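Local coordinates for NAD-dependent aldehyde dehydrogenase (Burkholderia multivorans, PDB 5UJU), which probably oxidises aldehydes to the corresponding carboxylic acids with NAD+ as electron acceptor, as enzymes of the aldehyde dehydrogenase family do, at residues E29-W34 with S529-T534; S35-M40 with H159-A164; W172-R177 with F549-F554; V314-A319 with A539-L544; A340-L345 with V520-S525. All coordinates share one frame; numbering follows the deposited sequence. Where two conformers were deposited one is given.

Contact 1: residues E29-W34 with S529-T534. With EDO (1,2-ethanediol), chain G.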
# COMPACT_ATOMS: atom_id res chain seq x y z
N GLU A 29 16.70 5.29 8.19
CA GLU A 29 16.15 5.35 9.53
C GLU A 29 16.59 6.59 10.31
O GLU A 29 15.78 7.18 11.04
CB GLU A 29 16.54 4.11 10.32
CG GLU A 29 15.89 4.03 11.68
CD GLU A 29 15.97 2.64 12.27
OE1 GLU A 29 16.80 1.84 11.80
OE2 GLU A 29 15.19 2.35 13.20
N SER A 30 17.84 7.02 10.17
CA SER A 30 18.33 8.18 10.92
C SER A 30 18.02 9.50 10.22
O SER A 30 17.75 10.51 10.90
CB SER A 30 19.84 8.06 11.15
OG SER A 30 20.53 8.25 9.94
N ARG A 31 18.08 9.52 8.89
CA ARG A 31 17.64 10.63 8.05
C ARG A 31 18.54 11.87 8.17
O ARG A 31 18.10 12.99 7.90
CB ARG A 31 16.17 10.99 8.32
CG ARG A 31 15.22 9.78 8.12
CD ARG A 31 13.75 10.16 7.87
NE ARG A 31 13.52 10.64 6.51
CZ ARG A 31 13.40 9.86 5.43
NH1 ARG A 31 13.51 8.54 5.52
NH2 ARG A 31 13.17 10.41 4.24
N GLY A 32 19.81 11.68 8.54
CA GLY A 32 20.83 12.68 8.34
C GLY A 32 21.26 12.72 6.87
O GLY A 32 20.58 12.20 5.99
N TYR A 33 22.41 13.37 6.62
CA TYR A 33 22.94 13.46 5.25
C TYR A 33 23.78 12.23 4.91
O TYR A 33 24.69 11.86 5.67
CB TYR A 33 23.79 14.72 5.04
CG TYR A 33 24.44 14.66 3.67
CD1 TYR A 33 23.65 14.78 2.52
CD2 TYR A 33 25.80 14.41 3.51
CE1 TYR A 33 24.21 14.69 1.25
CE2 TYR A 33 26.37 14.31 2.23
CZ TYR A 33 25.56 14.45 1.11
OH TYR A 33 26.09 14.36 -0.16
N TRP A 34 23.51 11.63 3.76
CA TRP A 34 24.33 10.54 3.24
C TRP A 34 24.02 10.32 1.77
O TRP A 34 22.87 10.44 1.34
CB TRP A 34 24.11 9.23 4.02
CG TRP A 34 24.96 8.10 3.51
CD1 TRP A 34 26.31 7.92 3.71
CD2 TRP A 34 24.54 7.01 2.69
NE1 TRP A 34 26.73 6.77 3.08
CE2 TRP A 34 25.67 6.19 2.45
CE3 TRP A 34 23.30 6.63 2.14
CZ2 TRP A 34 25.60 5.03 1.68
CZ3 TRP A 34 23.24 5.48 1.38
CH2 TRP A 34 24.38 4.69 1.16
N SER A 529 16.56 11.53 3.53
CA SER A 529 16.18 12.49 4.56
C SER A 529 14.85 13.15 4.21
O SER A 529 13.92 13.15 5.03
CB SER A 529 17.28 13.52 4.77
OG SER A 529 16.96 14.43 5.82
N ASP A 530 14.72 13.68 2.99
CA ASP A 530 13.53 14.41 2.57
C ASP A 530 12.58 13.47 1.82
O ASP A 530 12.95 12.93 0.77
CB ASP A 530 13.90 15.60 1.70
CG ASP A 530 14.88 16.55 2.39
OD1 ASP A 530 14.72 16.82 3.60
OD2 ASP A 530 15.83 17.01 1.72
N PHE A 531 11.37 13.30 2.34
CA PHE A 531 10.31 12.66 1.58
C PHE A 531 9.88 13.58 0.46
O PHE A 531 9.50 14.74 0.70
CB PHE A 531 9.12 12.34 2.48
CG PHE A 531 9.43 11.37 3.59
CD1 PHE A 531 9.57 10.01 3.32
CD2 PHE A 531 9.59 11.82 4.90
CE1 PHE A 531 9.87 9.12 4.33
CE2 PHE A 531 9.88 10.94 5.91
CZ PHE A 531 10.02 9.58 5.63
N HIS A 532 9.92 13.08 -0.77
CA HIS A 532 9.46 13.83 -1.93
C HIS A 532 7.97 13.56 -2.12
O HIS A 532 7.57 12.45 -2.51
CB HIS A 532 10.26 13.45 -3.17
CG HIS A 532 9.78 14.12 -4.42
ND1 HIS A 532 10.08 15.43 -4.73
CD2 HIS A 532 9.01 13.66 -5.44
CE1 HIS A 532 9.53 15.75 -5.88
NE2 HIS A 532 8.87 14.69 -6.34
N GLY A 533 7.14 14.56 -1.85
CA GLY A 533 5.70 14.37 -1.77
C GLY A 533 5.32 13.59 -0.53
O GLY A 533 6.15 12.88 0.05
N THR A 534 4.07 13.70 -0.10
CA THR A 534 3.61 12.94 1.06
C THR A 534 2.71 11.77 0.70
O THR A 534 2.69 10.78 1.44
CB THR A 534 2.83 13.85 2.03
OG1 THR A 534 1.64 14.33 1.39
CG2 THR A 534 3.71 15.03 2.49
C1 EDO G . 18.43 19.98 1.32
O1 EDO G . 17.83 19.47 0.13
C2 EDO G . 18.13 19.08 2.51
O2 EDO G . 16.73 19.08 2.83
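R31 and S529 bring their backbones together, CA to CA 4.2 Å, just where helix 18-30 has ended and R31 has turned to positive phi. The hydroxyl of S529 closes this approach by donating to the R31 carbonyl, OG to O 2.8 Å. A bend in the R31 chain (chi3 77°) swings the guanidinium round so that NE reaches S529 O at 2.9 Å with an angle of 142° at the hydrogen, the donor standing above the carbonyl plane; NH2 adds a weak bond to the same oxygen. The guanidinium also lies flat on the F531 ring in a cation-pi stack, R31 CZ 3.8 Å from the ring centroid and the planes only 4° apart. S529 N lies over the opposite face of the guanidinium, so the group is sandwiched, while NH1 turns back to I28 O at the end of the helix. The contact lies against the second subunit: Y200 of that subunit packs on R31 and bonds S529 O, and K198 of the same subunit forms a salt bridge with D530. An ethanediol molecule, probably from the crystallisation liquor, is hydrogen-bonded to D530 OD2.

Contact 2: residues S35-M40 with H159-A164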
# COMPACT_ATOMS: atom_id res chain seq x y z
N SER A 35 25.07 9.99 1.00
CA SER A 35 24.99 9.64 -0.41
C SER A 35 26.22 8.86 -0.82
O SER A 35 27.34 9.34 -0.64
CB SER A 35 24.87 10.89 -1.30
OG SER A 35 24.99 10.51 -2.66
N PRO A 36 26.06 7.66 -1.40
CA PRO A 36 27.23 6.91 -1.87
C PRO A 36 27.71 7.35 -3.24
O PRO A 36 28.74 6.84 -3.71
CB PRO A 36 26.72 5.47 -1.92
CG PRO A 36 25.28 5.64 -2.32
CD PRO A 36 24.81 6.92 -1.65
N PHE A 37 26.99 8.25 -3.91
CA PHE A 37 27.31 8.66 -5.27
C PHE A 37 27.73 10.12 -5.25
O PHE A 37 26.95 10.99 -4.85
CB PHE A 37 26.12 8.42 -6.20
CG PHE A 37 25.62 6.97 -6.20
CD1 PHE A 37 26.44 5.94 -6.64
CD2 PHE A 37 24.33 6.66 -5.78
CE1 PHE A 37 26.00 4.61 -6.65
CE2 PHE A 37 23.87 5.34 -5.79
CZ PHE A 37 24.70 4.31 -6.22
N ALA A 38 28.98 10.38 -5.64
CA ALA A 38 29.53 11.73 -5.58
C ALA A 38 28.78 12.65 -6.53
O ALA A 38 28.77 12.43 -7.74
CB ALA A 38 31.02 11.71 -5.91
N GLU A 39 28.16 13.70 -5.98
CA GLU A 39 27.37 14.60 -6.81
C GLU A 39 28.24 15.57 -7.60
O GLU A 39 27.75 16.14 -8.58
CB GLU A 39 26.37 15.37 -5.94
CG GLU A 39 27.03 16.31 -4.98
CD GLU A 39 26.02 17.18 -4.25
OE1 GLU A 39 24.80 16.91 -4.33
OE2 GLU A 39 26.45 18.17 -3.63
N MET A 40 29.49 15.79 -7.20
CA MET A 40 30.25 16.70 -8.05
C MET A 40 30.92 15.93 -9.19
O MET A 40 31.47 14.85 -8.97
CB MET A 40 31.32 17.44 -7.26
CG MET A 40 30.74 18.34 -6.17
SD MET A 40 29.57 19.56 -6.81
CE MET A 40 30.61 20.53 -7.90
N HIS A 159 22.06 12.09 -8.07
CA HIS A 159 20.88 12.28 -7.23
C HIS A 159 19.77 11.29 -7.59
O HIS A 159 19.07 10.78 -6.70
CB HIS A 159 20.36 13.72 -7.33
CG HIS A 159 21.24 14.73 -6.66
ND1 HIS A 159 20.93 16.08 -6.62
CD2 HIS A 159 22.41 14.60 -6.01
CE1 HIS A 159 21.88 16.73 -5.98
NE2 HIS A 159 22.79 15.86 -5.60
N ALA A 160 19.61 10.99 -8.89
CA ALA A 160 18.65 9.97 -9.29
C ALA A 160 19.09 8.61 -8.80
O ALA A 160 18.26 7.81 -8.33
CB ALA A 160 18.48 9.95 -10.81
N GLN A 161 20.39 8.33 -8.89
CA GLN A 161 20.93 7.08 -8.37
C GLN A 161 20.74 6.98 -6.86
O GLN A 161 20.41 5.91 -6.34
CB GLN A 161 22.40 6.97 -8.77
CG GLN A 161 22.59 6.89 -10.29
CD GLN A 161 23.86 7.53 -10.77
OE1 GLN A 161 24.75 7.85 -9.98
NE2 GLN A 161 23.97 7.72 -12.08
N ASP A 162 20.89 8.11 -6.14
CA ASP A 162 20.53 8.16 -4.72
C ASP A 162 19.08 7.70 -4.50
O ASP A 162 18.81 6.87 -3.62
CB ASP A 162 20.70 9.58 -4.17
CG ASP A 162 22.15 9.96 -3.94
OD1 ASP A 162 23.01 9.07 -3.82
OD2 ASP A 162 22.41 11.19 -3.89
N ARG A 163 18.15 8.25 -5.26
CA ARG A 163 16.73 7.93 -5.07
C ARG A 163 16.44 6.48 -5.46
O ARG A 163 15.56 5.84 -4.86
CB ARG A 163 15.85 8.90 -5.87
CG ARG A 163 15.76 10.33 -5.29
CD ARG A 163 14.98 10.35 -3.97
NE ARG A 163 14.90 11.70 -3.39
CZ ARG A 163 14.24 12.00 -2.26
NH1 ARG A 163 13.61 11.05 -1.57
NH2 ARG A 163 14.21 13.25 -1.82
N ALA A 164 17.11 5.97 -6.49
CA ALA A 164 17.00 4.55 -6.81
C ALA A 164 17.49 3.70 -5.65
O ALA A 164 16.81 2.77 -5.21
CB ALA A 164 17.77 4.24 -8.09
O HOH W 1 24.41 12.40 -4.82
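E39 and H159 meet because their first torsions bend them together: CG of E39 sits between its backbone N and carbonyl carbon (chi1 66°) with the chain extended beyond, whereas the imidazole of H159 leans beside its own backbone N (chi1 -71°). That turn lets a histidine whose CB points away from the loop still reach it, NE2 to E39 OE1 2.6 Å, with the carboxylate oxygen in the ring plane. The angle at the hydrogen is 162°, a nearly straight His-carboxylate hydrogen bond. The other oxygen, OE2, pairs with K186 of the second subunit, and the carboxylate would thus be shared between histidine and lysine. This loop, 35-40, lies along helix 158-175 within the largely helical N-terminal part of the chain. D162, one turn further along, faces the start of the loop: its OD1 is 2.7 Å from S35 OG and approaches the edge of the F37 ring, 3.4 Å from CD2. A water links the same carboxylate to the loop backbone, donating to D162 OD2 and to F37 O (2.9 Å from the water). The F37 ring is gripped on two opposite faces, by P36 CG and by Q161 CB, the latter a CH-pi contact 4.0 Å from the ring centroid. The amide of Q161 is turned steeply against the ring and is bonded to N131 and S134, while L127 of helix 97-132 also packs on F37.

Contact 3: residues W172-R177 with F549-F554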
# COMPACT_ATOMS: atom_id res chain seq x y z
N TRP A 172 14.42 -3.76 0.54
CA TRP A 172 15.16 -4.71 1.37
C TRP A 172 14.73 -4.60 2.83
O TRP A 172 14.62 -5.62 3.53
CB TRP A 172 16.66 -4.47 1.21
CG TRP A 172 17.53 -5.28 2.15
CD1 TRP A 172 18.42 -4.81 3.07
CD2 TRP A 172 17.55 -6.71 2.25
NE1 TRP A 172 19.01 -5.87 3.74
CE2 TRP A 172 18.49 -7.04 3.25
CE3 TRP A 172 16.88 -7.74 1.59
CZ2 TRP A 172 18.78 -8.36 3.60
CZ3 TRP A 172 17.15 -9.06 1.95
CH2 TRP A 172 18.09 -9.35 2.95
N ASP A 173 14.43 -3.39 3.31
CA ASP A 173 14.01 -3.22 4.70
C ASP A 173 12.76 -4.05 5.01
O ASP A 173 12.65 -4.62 6.10
CB ASP A 173 13.74 -1.73 4.96
CG ASP A 173 13.71 -1.40 6.45
OD1 ASP A 173 14.35 -2.09 7.26
OD2 ASP A 173 13.04 -0.41 6.80
N GLN A 174 11.82 -4.13 4.07
CA GLN A 174 10.64 -4.99 4.23
C GLN A 174 10.98 -6.47 4.01
O GLN A 174 10.49 -7.34 4.73
CB GLN A 174 9.54 -4.59 3.25
CG GLN A 174 8.98 -3.21 3.43
CD GLN A 174 8.44 -3.04 4.84
OE1 GLN A 174 7.95 -4.00 5.44
NE2 GLN A 174 8.51 -1.84 5.35
N LEU A 175 11.75 -6.77 2.96
CA LEU A 175 12.01 -8.17 2.62
C LEU A 175 12.78 -8.88 3.74
O LEU A 175 12.52 -10.06 4.03
CB LEU A 175 12.77 -8.26 1.30
CG LEU A 175 12.03 -7.77 0.04
CD1 LEU A 175 12.97 -7.64 -1.16
CD2 LEU A 175 10.85 -8.67 -0.28
N ARG A 176 13.73 -8.20 4.36
CA ARG A 176 14.56 -8.85 5.37
C ARG A 176 13.79 -9.21 6.63
O ARG A 176 14.31 -9.98 7.44
CB ARG A 176 15.75 -7.97 5.73
CG ARG A 176 15.36 -6.75 6.54
CD ARG A 176 16.52 -5.80 6.62
NE ARG A 176 16.18 -4.61 7.40
CZ ARG A 176 16.72 -4.30 8.57
NH1 ARG A 176 17.65 -5.09 9.10
NH2 ARG A 176 16.36 -3.19 9.19
N ARG A 177 12.58 -8.69 6.83
CA ARG A 177 11.78 -8.97 8.01
C ARG A 177 10.98 -10.26 7.91
O ARG A 177 10.28 -10.62 8.86
CB ARG A 177 10.80 -7.82 8.29
CG ARG A 177 11.42 -6.44 8.30
CD ARG A 177 10.37 -5.38 8.62
NE ARG A 177 10.73 -4.07 8.08
CZ ARG A 177 10.05 -2.95 8.34
NH1 ARG A 177 8.99 -2.99 9.13
NH2 ARG A 177 10.43 -1.80 7.80
N PHE A 549 5.60 2.73 -0.17
CA PHE A 549 6.04 2.81 -1.56
C PHE A 549 6.52 1.46 -2.09
O PHE A 549 6.54 1.28 -3.32
CB PHE A 549 7.14 3.86 -1.71
CG PHE A 549 7.53 4.15 -3.14
CD1 PHE A 549 6.64 4.80 -3.99
CD2 PHE A 549 8.76 3.77 -3.64
CE1 PHE A 549 6.99 5.07 -5.31
CE2 PHE A 549 9.12 4.03 -4.95
CZ PHE A 549 8.24 4.69 -5.79
N VAL A 550 6.90 0.51 -1.23
CA VAL A 550 7.45 -0.78 -1.66
C VAL A 550 6.71 -1.99 -1.10
O VAL A 550 6.78 -3.09 -1.71
CB VAL A 550 8.94 -0.89 -1.31
CG1 VAL A 550 9.75 0.21 -1.94
CG2 VAL A 550 9.14 -0.92 0.21
N ALA A 551 6.01 -1.90 0.03
CA ALA A 551 5.56 -3.09 0.75
C ALA A 551 4.51 -3.88 -0.00
O ALA A 551 4.29 -5.06 0.32
CB ALA A 551 5.00 -2.71 2.12
N ASN A 552 3.84 -3.28 -0.97
CA ASN A 552 2.81 -3.98 -1.74
C ASN A 552 3.33 -4.55 -3.06
O ASN A 552 2.55 -5.12 -3.81
CB ASN A 552 1.64 -3.04 -2.03
CG ASN A 552 0.30 -3.73 -1.91
OD1 ASN A 552 0.22 -4.88 -1.47
ND2 ASN A 552 -0.75 -3.03 -2.31
N ARG A 553 4.61 -4.35 -3.39
CA ARG A 553 5.11 -4.79 -4.69
C ARG A 553 5.53 -6.25 -4.71
O ARG A 553 5.85 -6.78 -5.78
CB ARG A 553 6.29 -3.91 -5.13
CG ARG A 553 5.96 -2.39 -5.15
CD ARG A 553 7.12 -1.57 -5.72
NE ARG A 553 6.86 -0.14 -5.62
CZ ARG A 553 6.59 0.66 -6.65
NH1 ARG A 553 6.55 0.19 -7.90
NH2 ARG A 553 6.35 1.95 -6.42
N PHE A 554 5.52 -6.92 -3.56
CA PHE A 554 5.73 -8.36 -3.46
C PHE A 554 4.63 -8.89 -2.55
O PHE A 554 3.99 -8.13 -1.81
CB PHE A 554 7.11 -8.72 -2.87
CG PHE A 554 7.28 -8.25 -1.45
CD1 PHE A 554 7.00 -9.11 -0.39
CD2 PHE A 554 7.65 -6.95 -1.18
CE1 PHE A 554 7.12 -8.67 0.92
CE2 PHE A 554 7.77 -6.50 0.13
CZ PHE A 554 7.51 -7.36 1.18
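L175 sets its CD2 methyl almost exactly over the middle of the F554 ring, 3.6 Å from the centroid and 4° off the ring normal, a CH-pi contact that is the tight part of this interface. F554 is placed for it by a first torsion of 64°, with CG between the backbone N and carbonyl carbon, so that the ring faces the end of helix 158-175. Q174 meets the same ring from another quarter: its CB lies at the edge, near the ring plane, 4.0 Å from CZ. Beyond this the packing becomes looser. The bent Q174 chain only brushes the turn opposite, CG to V550 CG2 4.0 Å and CG to A551 CB 4.2 Å. Toward the outer side of the helix end the chemistry turns ionic. The exposed R176 grips D173 side-on, NE and NH2 both directed at OD1, which lies in the guanidinium plane, with NH2 at 3.0 Å. Q174 is near its own copy in the second subunit, to which it makes a weak amide bond. I202 packs on both L175 and F554, so the contact seats the helix on antiparallel strands 191-211 and 554-562, an arrangement in keeping with the oligomerisation arm of the aldehyde dehydrogenase fold.

Contact 4: residues V314-A319 with A539-L544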
# COMPACT_ATOMS: atom_id res chain seq x y z
N VAL A 314 -1.09 1.47 -8.48
CA VAL A 314 -0.73 2.66 -9.23
C VAL A 314 -0.10 3.68 -8.29
O VAL A 314 -0.70 4.06 -7.27
CB VAL A 314 -1.95 3.25 -9.96
CG1 VAL A 314 -1.54 4.45 -10.80
CG2 VAL A 314 -2.58 2.19 -10.83
N TYR A 315 1.11 4.13 -8.63
CA TYR A 315 1.83 5.17 -7.90
C TYR A 315 2.00 6.36 -8.81
O TYR A 315 2.51 6.22 -9.92
CB TYR A 315 3.19 4.66 -7.43
CG TYR A 315 3.10 3.33 -6.71
CD1 TYR A 315 2.93 3.29 -5.33
CD2 TYR A 315 3.17 2.13 -7.41
CE1 TYR A 315 2.84 2.09 -4.65
CE2 TYR A 315 3.07 0.91 -6.74
CZ TYR A 315 2.90 0.90 -5.36
OH TYR A 315 2.81 -0.28 -4.67
N THR A 316 1.55 7.54 -8.36
CA THR A 316 1.48 8.69 -9.25
C THR A 316 2.18 9.89 -8.63
O THR A 316 2.14 10.07 -7.40
CB THR A 316 0.03 9.08 -9.59
OG1 THR A 316 -0.69 9.35 -8.37
CG2 THR A 316 -0.68 7.98 -10.38
N GLU A 317 2.83 10.66 -9.50
CA GLU A 317 3.28 12.03 -9.26
C GLU A 317 2.56 12.92 -10.25
O GLU A 317 2.69 12.73 -11.46
CB GLU A 317 4.79 12.18 -9.45
CG GLU A 317 5.68 11.31 -8.59
CD GLU A 317 5.94 11.95 -7.24
OE1 GLU A 317 5.80 13.19 -7.16
OE2 GLU A 317 6.31 11.23 -6.29
N LYS A 318 1.80 13.90 -9.75
CA LYS A 318 0.94 14.74 -10.57
C LYS A 318 1.29 16.21 -10.32
O LYS A 318 2.31 16.54 -9.72
CB LYS A 318 -0.53 14.40 -10.30
CG LYS A 318 -0.87 12.90 -10.56
CD LYS A 318 -2.19 12.46 -9.91
CE LYS A 318 -2.07 12.30 -8.40
NZ LYS A 318 -3.32 11.73 -7.82
N ALA A 319 0.42 17.10 -10.77
CA ALA A 319 0.68 18.53 -10.64
C ALA A 319 0.17 19.05 -9.30
O ALA A 319 -0.78 18.51 -8.73
CB ALA A 319 0.01 19.31 -11.77
N ALA A 539 -1.29 16.08 -5.39
CA ALA A 539 -0.11 16.14 -6.25
C ALA A 539 0.57 14.77 -6.42
O ALA A 539 1.39 14.61 -7.34
CB ALA A 539 0.90 17.15 -5.71
N ALA A 540 0.26 13.80 -5.57
CA ALA A 540 0.90 12.49 -5.63
C ALA A 540 0.18 11.57 -4.66
O ALA A 540 -0.20 12.01 -3.57
CB ALA A 540 2.39 12.56 -5.26
N ASN A 541 -0.02 10.31 -5.06
CA ASN A 541 -0.65 9.34 -4.17
C ASN A 541 0.38 8.49 -3.42
O ASN A 541 -0.00 7.56 -2.72
CB ASN A 541 -1.63 8.45 -4.95
CG ASN A 541 -0.93 7.35 -5.81
OD1 ASN A 541 0.29 7.33 -5.95
ND2 ASN A 541 -1.73 6.43 -6.34
N ALA A 542 1.67 8.82 -3.53
CA ALA A 542 2.73 8.09 -2.86
C ALA A 542 3.87 9.06 -2.55
O ALA A 542 3.98 10.13 -3.15
CB ALA A 542 3.25 6.93 -3.72
N ALA A 543 4.69 8.67 -1.58
CA ALA A 543 5.89 9.41 -1.20
C ALA A 543 7.14 8.69 -1.68
O ALA A 543 7.22 7.46 -1.62
CB ALA A 543 5.98 9.58 0.31
N LEU A 544 8.12 9.47 -2.13
CA LEU A 544 9.45 8.98 -2.48
C LEU A 544 10.39 9.29 -1.32
O LEU A 544 10.75 10.45 -1.10
CB LEU A 544 9.96 9.65 -3.76
CG LEU A 544 9.22 9.57 -5.08
CD1 LEU A 544 9.96 10.41 -6.14
CD2 LEU A 544 9.05 8.12 -5.54
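N541 lays its side-chain amide alongside V314 to T316, where it bonds the strand much as a backbone amide would. Strand 313-317 lies beside 290-296 in the Rossmann-like sheet expected to bind NAD in this family, and 539-544 runs antiparallel along it. E317 and A540 form a non-hydrogen-bonded pair, flanked by backbone bonds from N541 N to T316 O and from K318 N to A539 O. Past this single bridge the asparagine takes over: chi1 of 77° folds CG back over the strand, where ND2 donates to V314 O at 2.7 Å and OD1 accepts from T316 N, also at 2.7 Å. In both bonds the donor stands above the acceptor's carbonyl plane, by 46° in the second, so the amide rests obliquely on the strand. The T316 side chain crosses that of N541 at about a right angle, its OG1 3.3 Å from N541 CG; the hydroxyl itself is bonded to E306, which also makes a salt bridge with K318. Y315 turns its ring edge to the A542 methyl, CD1 to CB 4.0 Å, and receives R553 as a cation-pi partner. E317 starts away from 539-544 but bends at chi2, and the carboxylate returns obliquely across L544, with OE2 3.6 Å from CG, while OE1 is 4.0 Å from the A540 methyl. Beside the bridge, A540 CA comes within 3.2 Å of T316 O, a CA-H...O contact bent to 122° at the hydrogen.

Contact 5: residues A340-L345 with V520-S525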
# COMPACT_ATOMS: atom_id res chain seq x y z
N ALA A 340 14.49 34.14 -5.54
CA ALA A 340 14.82 34.37 -6.94
C ALA A 340 15.54 33.16 -7.56
O ALA A 340 15.25 32.77 -8.69
CB ALA A 340 15.70 35.60 -7.07
N PHE A 341 16.52 32.60 -6.84
CA PHE A 341 17.17 31.38 -7.32
C PHE A 341 16.15 30.27 -7.52
O PHE A 341 16.23 29.50 -8.48
CB PHE A 341 18.23 30.91 -6.32
CG PHE A 341 19.61 31.37 -6.64
CD1 PHE A 341 20.27 30.91 -7.77
CD2 PHE A 341 20.28 32.24 -5.78
CE1 PHE A 341 21.55 31.34 -8.07
CE2 PHE A 341 21.57 32.67 -6.06
CZ PHE A 341 22.21 32.22 -7.21
N SER A 342 15.18 30.17 -6.60
CA SER A 342 14.18 29.11 -6.67
C SER A 342 13.30 29.27 -7.89
O SER A 342 12.83 28.27 -8.45
CB SER A 342 13.33 29.10 -5.40
OG SER A 342 14.17 29.02 -4.27
N LEU A 343 13.04 30.51 -8.30
CA LEU A 343 12.25 30.77 -9.49
C LEU A 343 13.05 30.56 -10.77
O LEU A 343 12.47 30.20 -11.80
CB LEU A 343 11.70 32.20 -9.45
CG LEU A 343 10.65 32.52 -8.39
CD1 LEU A 343 10.41 34.04 -8.33
CD2 LEU A 343 9.36 31.77 -8.67
N ALA A 344 14.36 30.78 -10.72
CA ALA A 344 15.22 30.77 -11.91
C ALA A 344 15.76 29.39 -12.27
O ALA A 344 15.98 29.12 -13.46
CB ALA A 344 16.39 31.74 -11.69
N LEU A 345 15.97 28.53 -11.28
CA LEU A 345 16.53 27.20 -11.47
C LEU A 345 15.78 26.42 -12.54
O LEU A 345 14.60 26.11 -12.37
CB LEU A 345 16.47 26.45 -10.14
CG LEU A 345 17.71 26.32 -9.27
CD1 LEU A 345 17.33 25.47 -8.07
CD2 LEU A 345 18.85 25.68 -10.04
N VAL A 520 20.26 26.56 0.59
CA VAL A 520 19.30 25.48 0.37
C VAL A 520 18.02 26.11 -0.17
O VAL A 520 17.52 27.10 0.39
CB VAL A 520 19.04 24.67 1.65
CG1 VAL A 520 17.89 23.70 1.45
CG2 VAL A 520 20.30 23.92 2.08
N PHE A 521 17.50 25.56 -1.27
CA PHE A 521 16.33 26.11 -1.92
C PHE A 521 15.16 25.13 -1.82
O PHE A 521 15.36 23.91 -1.79
CB PHE A 521 16.62 26.43 -3.39
CG PHE A 521 17.86 27.24 -3.58
CD1 PHE A 521 17.87 28.59 -3.25
CD2 PHE A 521 19.03 26.65 -4.04
CE1 PHE A 521 19.01 29.35 -3.39
CE2 PHE A 521 20.18 27.40 -4.19
CZ PHE A 521 20.18 28.76 -3.87
N VAL A 522 13.95 25.70 -1.76
CA VAL A 522 12.76 24.86 -1.62
C VAL A 522 12.69 23.83 -2.75
O VAL A 522 12.14 22.74 -2.56
CB VAL A 522 11.49 25.73 -1.56
CG1 VAL A 522 11.19 26.37 -2.92
CG2 VAL A 522 10.30 24.90 -1.05
N ASN A 523 13.30 24.13 -3.91
CA ASN A 523 13.29 23.17 -5.01
C ASN A 523 14.02 21.89 -4.63
O ASN A 523 13.71 20.83 -5.18
CB ASN A 523 13.96 23.73 -6.27
CG ASN A 523 13.57 25.17 -6.56
OD1 ASN A 523 13.55 26.00 -5.67
ND2 ASN A 523 13.29 25.46 -7.83
N GLN A 524 14.98 21.96 -3.72
CA GLN A 524 15.91 20.86 -3.49
C GLN A 524 15.38 19.86 -2.46
O GLN A 524 14.69 20.22 -1.50
CB GLN A 524 17.26 21.39 -3.01
CG GLN A 524 17.95 22.29 -4.01
CD GLN A 524 19.16 22.98 -3.43
OE1 GLN A 524 19.13 23.50 -2.31
NE2 GLN A 524 20.26 22.97 -4.18
N SER A 525 15.71 18.58 -2.68
CA SER A 525 15.43 17.56 -1.68
C SER A 525 16.52 16.50 -1.76
O SER A 525 17.01 16.17 -2.84
CB SER A 525 14.04 16.93 -1.86
OG SER A 525 13.97 16.04 -2.96
O HOH W 2 13.67 28.44 -1.75
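S342 and F341, near the C-terminal end of helix 332-344, meet a type I beta turn running from F521 to Q524, a loop that places the N523 side chain about 8 Å from the bound sodium ion, whose site includes G348 and G458. N523 makes the polar link, its ND2 donating to S342 O at 2.9 Å. This bond is close to ideal: the angle at the hydrogen is 171°, the donor lies on a carbonyl lone pair, and the acceptor is in the amide plane. Held in this way, the amide turns OD1 onto S342 CB, 3.1 Å away, and lets L345 CD1 rest 4.0 Å from ND2. A water adds a second tie, giving a proton to S342 OG and taking one from V522 N at 2.8 Å, while the hydroxyl is also bonded to N338 O one turn earlier. F521, with CG anti to its carbonyl carbon (chi1 -50°), slants across the helix so that CE1 touches F341 CB at 3.4 Å. The two rings are inclined by 41° with centroids 5.3 Å apart. Within the turn, Q524 OE1 accepts from F521 N at 2.8 Å and braces it. L397 of helix 391-398 packs on F341 and L345, helix 373-388 flanks the former through L387, V522 leans on strand 487-491, and R560 of the second subunit bonds Q524 O.

Overall arrangement
Four contacts draw on the long loop between strand 511-514 and helix 547-550 or what follows it, and three show one loop adapting to its surroundings. Contact 5 meets a helix end, contact 1 a helix exit at the dimer interface, and contact 4 the edge of a sheet. Contacts 1 and 3 are buried, the first through a charged stack, the second through apolar packing; contacts 2, 4 and 5 are partly buried; 2 and 4 rest mainly on hydrogen bonds, whereas 5 joins one amide bond to an oblique aromatic pair. Helix 158-175 serves contacts 2 and 3. Its R163 probably bonds D530 of contact 1, while H532 and L544 join contacts 1 and 4 through their backbones.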